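Local coordinates for putative vitamin-B12 independent methionine synthase family protein (Listeria monocytogenes, PDB 1YPX), which probably transfers a methyl group from 5-methyltetrahydropteroyltriglutamate to homocysteine with the help of zinc, as cobalamin-independent methionine synthases do, at residues K228-R240 with L260-E272. Numbering follows the deposited sequence.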
loop_
_atom_site.group_PDB
_atom_site.type_symbol
_atom_site.label_atom_id
_atom_site.label_comp_id
_atom_site.label_asym_id
_atom_site.label_seq_id
_atom_site.Cartn_x
_atom_site.Cartn_y
_atom_site.Cartn_z
ATOM N N LYS A 228 12.046 10.909 -5.802
ATOM C CA LYS A 228 11.342 9.845 -6.514
ATOM C C LYS A 228 11.609 9.931 -8.011
ATOM O O LYS A 228 11.282 10.932 -8.653
ATOM C CB LYS A 228 9.827 9.951 -6.259
ATOM C CG LYS A 228 8.990 8.750 -6.730
ATOM C CD LYS A 228 8.274 8.965 -8.075
ATOM C CE LYS A 228 7.142 9.996 -7.972
ATOM N NZ LYS A 228 6.334 10.063 -9.225
ATOM N N PRO A 229 12.215 8.881 -8.583
ATOM C CA PRO A 229 12.525 8.825 -10.011
ATOM C C PRO A 229 11.287 9.113 -10.857
ATOM O O PRO A 229 10.152 8.849 -10.446
ATOM C CB PRO A 229 13.014 7.391 -10.204
ATOM C CG PRO A 229 13.652 7.085 -8.910
ATOM C CD PRO A 229 12.692 7.667 -7.899
ATOM N N ALA A 230 11.519 9.634 -12.054
ATOM C CA ALA A 230 10.448 9.977 -12.976
ATOM C C ALA A 230 9.579 8.793 -13.430
ATOM O O ALA A 230 8.363 8.934 -13.561
ATOM C CB ALA A 230 11.043 10.678 -14.187
ATOM N N ASP A 231 10.194 7.637 -13.673
ATOM C CA ASP A 231 9.456 6.452 -14.138
ATOM C C ASP A 231 8.914 5.553 -13.031
ATOM O O ASP A 231 8.386 4.475 -13.306
ATOM C CB ASP A 231 10.335 5.592 -15.043
ATOM C CG ASP A 231 11.583 5.105 -14.339
ATOM O OD1 ASP A 231 12.210 4.123 -14.808
ATOM O OD2 ASP A 231 11.945 5.715 -13.311
HETATM N N MSE A 232 9.065 5.971 -11.783
HETATM C CA MSE A 232 8.559 5.166 -10.689
HETATM C C MSE A 232 7.245 5.756 -10.190
HETATM O O MSE A 232 7.107 6.974 -10.055
HETATM C CB MSE A 232 9.577 5.094 -9.552
HETATM C CG MSE A 232 9.121 4.207 -8.396
HETATM SE SE MSE A 232 10.340 4.201 -6.872
HETATM C CE MSE A 232 10.240 6.072 -6.478
ATOM N N VAL A 233 6.274 4.886 -9.929
ATOM C CA VAL A 233 4.965 5.317 -9.442
ATOM C C VAL A 233 4.886 5.037 -7.936
ATOM O O VAL A 233 5.284 3.973 -7.460
ATOM C CB VAL A 233 3.824 4.556 -10.195
ATOM C CG1 VAL A 233 2.455 5.003 -9.691
ATOM C CG2 VAL A 233 3.930 4.793 -11.694
ATOM N N ILE A 234 4.404 6.010 -7.176
ATOM C CA ILE A 234 4.266 5.812 -5.747
ATOM C C ILE A 234 2.848 6.110 -5.317
ATOM O O ILE A 234 2.452 7.263 -5.185
ATOM C CB ILE A 234 5.242 6.674 -4.942
ATOM C CG1 ILE A 234 6.678 6.164 -5.190
ATOM C CG2 ILE A 234 4.859 6.628 -3.450
ATOM C CD1 ILE A 234 7.762 6.728 -4.250
ATOM N N THR A 235 2.077 5.053 -5.121
ATOM C CA THR A 235 0.696 5.190 -4.713
ATOM C C THR A 235 0.592 5.076 -3.208
ATOM O O THR A 235 1.476 4.525 -2.536
ATOM C CB THR A 235 -0.187 4.084 -5.331
ATOM O OG1 THR A 235 0.350 2.784 -5.005
ATOM C CG2 THR A 235 -0.280 4.267 -6.835
HETATM N N MSE A 236 -0.515 5.576 -2.683
HETATM C CA MSE A 236 -0.741 5.537 -1.253
HETATM C C MSE A 236 -2.060 4.898 -0.887
HETATM O O MSE A 236 -3.102 5.311 -1.370
HETATM C CB MSE A 236 -0.718 6.953 -0.692
HETATM C CG MSE A 236 -0.848 7.020 0.815
HETATM SE SE MSE A 236 0.455 8.234 1.586
HETATM C CE MSE A 236 -0.754 9.474 2.479
ATOM N N HIS A 237 -2.017 3.880 -0.043
ATOM C CA HIS A 237 -3.250 3.260 0.407
ATOM C C HIS A 237 -3.616 3.848 1.777
ATOM O O HIS A 237 -2.928 3.583 2.770
ATOM C CB HIS A 237 -3.100 1.738 0.500
ATOM C CG HIS A 237 -4.295 1.044 1.080
ATOM N ND1 HIS A 237 -5.592 1.330 0.697
ATOM C CD2 HIS A 237 -4.390 0.078 2.024
ATOM C CE1 HIS A 237 -6.430 0.573 1.381
ATOM N NE2 HIS A 237 -5.726 -0.196 2.193
ATOM N N ILE A 238 -4.673 4.673 1.802
ATOM C CA ILE A 238 -5.195 5.301 3.033
ATOM C C ILE A 238 -6.222 4.320 3.570
ATOM O O ILE A 238 -7.383 4.354 3.167
ATOM C CB ILE A 238 -5.979 6.625 2.773
ATOM C CG1 ILE A 238 -5.159 7.594 1.915
ATOM C CG2 ILE A 238 -6.319 7.293 4.107
ATOM C CD1 ILE A 238 -3.893 8.074 2.580
ATOM N N CYS A 239 -5.806 3.447 4.476
ATOM C CA CYS A 239 -6.711 2.441 5.017
ATOM C C CYS A 239 -7.676 2.987 6.063
ATOM O O CYS A 239 -7.346 3.924 6.791
ATOM C CB CYS A 239 -5.893 1.303 5.623
ATOM S SG CYS A 239 -6.738 -0.275 5.655
ATOM N N ARG A 240 -8.866 2.395 6.133
ATOM C CA ARG A 240 -9.875 2.813 7.111
ATOM C C ARG A 240 -9.771 1.968 8.380
ATOM O O ARG A 240 -9.474 0.775 8.323
ATOM C CB ARG A 240 -11.294 2.687 6.528
ATOM C CG ARG A 240 -11.723 3.807 5.563
ATOM C CD ARG A 240 -11.916 5.145 6.273
ATOM N NE ARG A 240 -12.522 6.169 5.414
ATOM C CZ ARG A 240 -13.724 6.065 4.845
ATOM N NH1 ARG A 240 -14.458 4.977 5.036
ATOM N NH2 ARG A 240 -14.202 7.054 4.096
ATOM N N LEU A 260 -4.189 15.782 1.923
ATOM C CA LEU A 260 -3.993 14.497 1.267
ATOM C C LEU A 260 -4.073 14.574 -0.254
ATOM O O LEU A 260 -3.203 14.066 -0.959
ATOM C CB LEU A 260 -5.016 13.474 1.772
ATOM C CG LEU A 260 -4.502 12.403 2.745
ATOM C CD1 LEU A 260 -5.582 11.365 2.993
ATOM C CD2 LEU A 260 -3.273 11.732 2.159
ATOM N N PHE A 261 -5.112 15.204 -0.778
ATOM C CA PHE A 261 -5.233 15.287 -2.223
ATOM C C PHE A 261 -4.730 16.610 -2.789
ATOM O O PHE A 261 -4.600 16.762 -4.002
ATOM C CB PHE A 261 -6.683 15.044 -2.633
ATOM C CG PHE A 261 -7.286 13.820 -2.007
ATOM C CD1 PHE A 261 -6.600 12.611 -2.006
ATOM C CD2 PHE A 261 -8.543 13.878 -1.414
ATOM C CE1 PHE A 261 -7.160 11.479 -1.421
ATOM C CE2 PHE A 261 -9.112 12.751 -0.826
ATOM C CZ PHE A 261 -8.421 11.549 -0.829
ATOM N N GLY A 262 -4.435 17.564 -1.912
ATOM C CA GLY A 262 -3.950 18.846 -2.383
ATOM C C GLY A 262 -2.478 19.105 -2.120
ATOM O O GLY A 262 -1.797 19.725 -2.937
ATOM N N LYS A 263 -1.976 18.619 -0.990
ATOM C CA LYS A 263 -0.585 18.835 -0.618
ATOM C C LYS A 263 0.368 17.658 -0.857
ATOM O O LYS A 263 1.532 17.853 -1.212
ATOM C CB LYS A 263 -0.522 19.258 0.852
ATOM C CG LYS A 263 -1.247 20.564 1.158
ATOM C CD LYS A 263 -1.059 20.992 2.616
ATOM C CE LYS A 263 -1.837 22.276 2.937
ATOM N NZ LYS A 263 -1.811 22.632 4.388
ATOM N N LEU A 264 -0.128 16.443 -0.655
ATOM C CA LEU A 264 0.669 15.226 -0.830
ATOM C C LEU A 264 1.133 15.040 -2.272
ATOM O O LEU A 264 0.313 15.003 -3.185
ATOM C CB LEU A 264 -0.160 14.015 -0.409
ATOM C CG LEU A 264 0.512 13.014 0.513
ATOM C CD1 LEU A 264 1.806 12.539 -0.127
ATOM C CD2 LEU A 264 0.774 13.663 1.855
ATOM N N ASN A 265 2.440 14.893 -2.474
ATOM C CA ASN A 265 2.995 14.722 -3.819
ATOM C C ASN A 265 3.047 13.280 -4.293
ATOM O O ASN A 265 4.080 12.796 -4.767
ATOM C CB ASN A 265 4.387 15.332 -3.884
ATOM C CG ASN A 265 4.349 16.823 -3.746
ATOM O OD1 ASN A 265 3.622 17.491 -4.475
ATOM N ND2 ASN A 265 5.122 17.359 -2.815
ATOM N N ILE A 266 1.907 12.608 -4.191
ATOM C CA ILE A 266 1.802 11.214 -4.570
ATOM C C ILE A 266 1.080 11.015 -5.909
ATOM O O ILE A 266 0.251 11.828 -6.308
ATOM C CB ILE A 266 1.144 10.440 -3.397
ATOM C CG1 ILE A 266 2.124 9.394 -2.885
ATOM C CG2 ILE A 266 -0.168 9.819 -3.798
ATOM C CD1 ILE A 266 1.756 8.837 -1.539
ATOM N N ASP A 267 1.413 9.940 -6.612
ATOM C CA ASP A 267 0.813 9.692 -7.914
ATOM C C ASP A 267 -0.631 9.227 -7.897
ATOM O O ASP A 267 -1.450 9.742 -8.648
ATOM C CB ASP A 267 1.669 8.696 -8.681
ATOM C CG ASP A 267 3.065 9.205 -8.905
ATOM O OD1 ASP A 267 3.195 10.228 -9.615
ATOM O OD2 ASP A 267 4.023 8.598 -8.367
ATOM N N GLY A 268 -0.940 8.250 -7.056
ATOM C CA GLY A 268 -2.292 7.757 -6.981
ATOM C C GLY A 268 -2.616 7.449 -5.545
ATOM O O GLY A 268 -1.708 7.318 -4.723
ATOM N N PHE A 269 -3.906 7.318 -5.247
ATOM C CA PHE A 269 -4.395 7.023 -3.891
ATOM C C PHE A 269 -5.427 5.885 -3.888
ATOM O O PHE A 269 -6.399 5.929 -4.635
ATOM C CB PHE A 269 -5.073 8.265 -3.295
ATOM C CG PHE A 269 -4.138 9.220 -2.608
ATOM C CD1 PHE A 269 -3.590 8.907 -1.365
ATOM C CD2 PHE A 269 -3.857 10.461 -3.169
ATOM C CE1 PHE A 269 -2.776 9.826 -0.683
ATOM C CE2 PHE A 269 -3.045 11.391 -2.501
ATOM C CZ PHE A 269 -2.505 11.071 -1.251
ATOM N N PHE A 270 -5.221 4.877 -3.051
ATOM C CA PHE A 270 -6.183 3.784 -2.943
ATOM C C PHE A 270 -7.091 4.070 -1.748
ATOM O O PHE A 270 -6.734 3.812 -0.585
ATOM C CB PHE A 270 -5.487 2.437 -2.766
ATOM C CG PHE A 270 -4.913 1.886 -4.045
ATOM C CD1 PHE A 270 -3.772 2.458 -4.617
ATOM C CD2 PHE A 270 -5.503 0.782 -4.670
ATOM C CE1 PHE A 270 -3.223 1.933 -5.790
ATOM C CE2 PHE A 270 -4.970 0.243 -5.840
ATOM C CZ PHE A 270 -3.824 0.816 -6.404
ATOM N N LEU A 271 -8.261 4.629 -2.070
ATOM C CA LEU A 271 -9.301 5.028 -1.118
ATOM C C LEU A 271 -10.411 3.999 -1.059
ATOM O O LEU A 271 -10.965 3.644 -2.096
ATOM C CB LEU A 271 -9.914 6.350 -1.568
ATOM C CG LEU A 271 -8.934 7.493 -1.773
ATOM C CD1 LEU A 271 -9.574 8.622 -2.593
ATOM C CD2 LEU A 271 -8.516 7.980 -0.402
ATOM N N GLU A 272 -10.768 3.538 0.138
ATOM C CA GLU A 272 -11.843 2.543 0.245
ATOM C C GLU A 272 -13.207 3.108 0.675
ATOM O O GLU A 272 -13.287 3.976 1.541
ATOM C CB GLU A 272 -11.429 1.399 1.181
ATOM C CG GLU A 272 -11.160 1.771 2.623
ATOM C CD GLU A 272 -11.136 0.538 3.507
ATOM O OE1 GLU A 272 -12.161 -0.171 3.547
ATOM O OE2 GLU A 272 -10.104 0.267 4.153
#
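Selenomethionine Met-236 brings its CE to the edge of the Phe-269 ring, in plane, while Phe-261 CE1 lies over one face and Ile-266 CG2 over the opposite one. On the other side of the sheet the Phe-270 ring takes Thr-235 CB at its edge, and the His-237 imidazole turns an edge to the backbone Phe-270 O. His-237, Phe-269 and Phe-270 lie on strands 233-238 and 268-272, adjacent and parallel in a TIM-barrel-like fold; the axes of the two strand segments are 20° apart. Met-236 is bonded through both its backbone N and O to strand 268-272: its N donates to Gly-268 O (2.9 Å) and its O accepts from Phe-270 N (2.7 Å). With CG anti to the backbone N (chi1 -176°) and bends farther out, its selenoether chain carries CE to Leu-260 CD2, which packs also against Ile-238 CD1. Phe-270 O receives two donors from opposite faces of its plane, His-237 ND1 at 3.0 Å and Ile-238 N at 3.3 Å. The bond from His-237 ND1 limits rotation of the imidazole, which with Cys-239 and Cys-334 may form an empty metal site, consistent with a zinc enzyme. Just ahead of strand 268-272, Asp-267 OD2 accepts hydrogen bonds from Ile-234 N through its anti lone pair (2.9 Å, 168°) and from Lys-228 NZ, in a salt bridge, through its syn lone pair (2.9 Å).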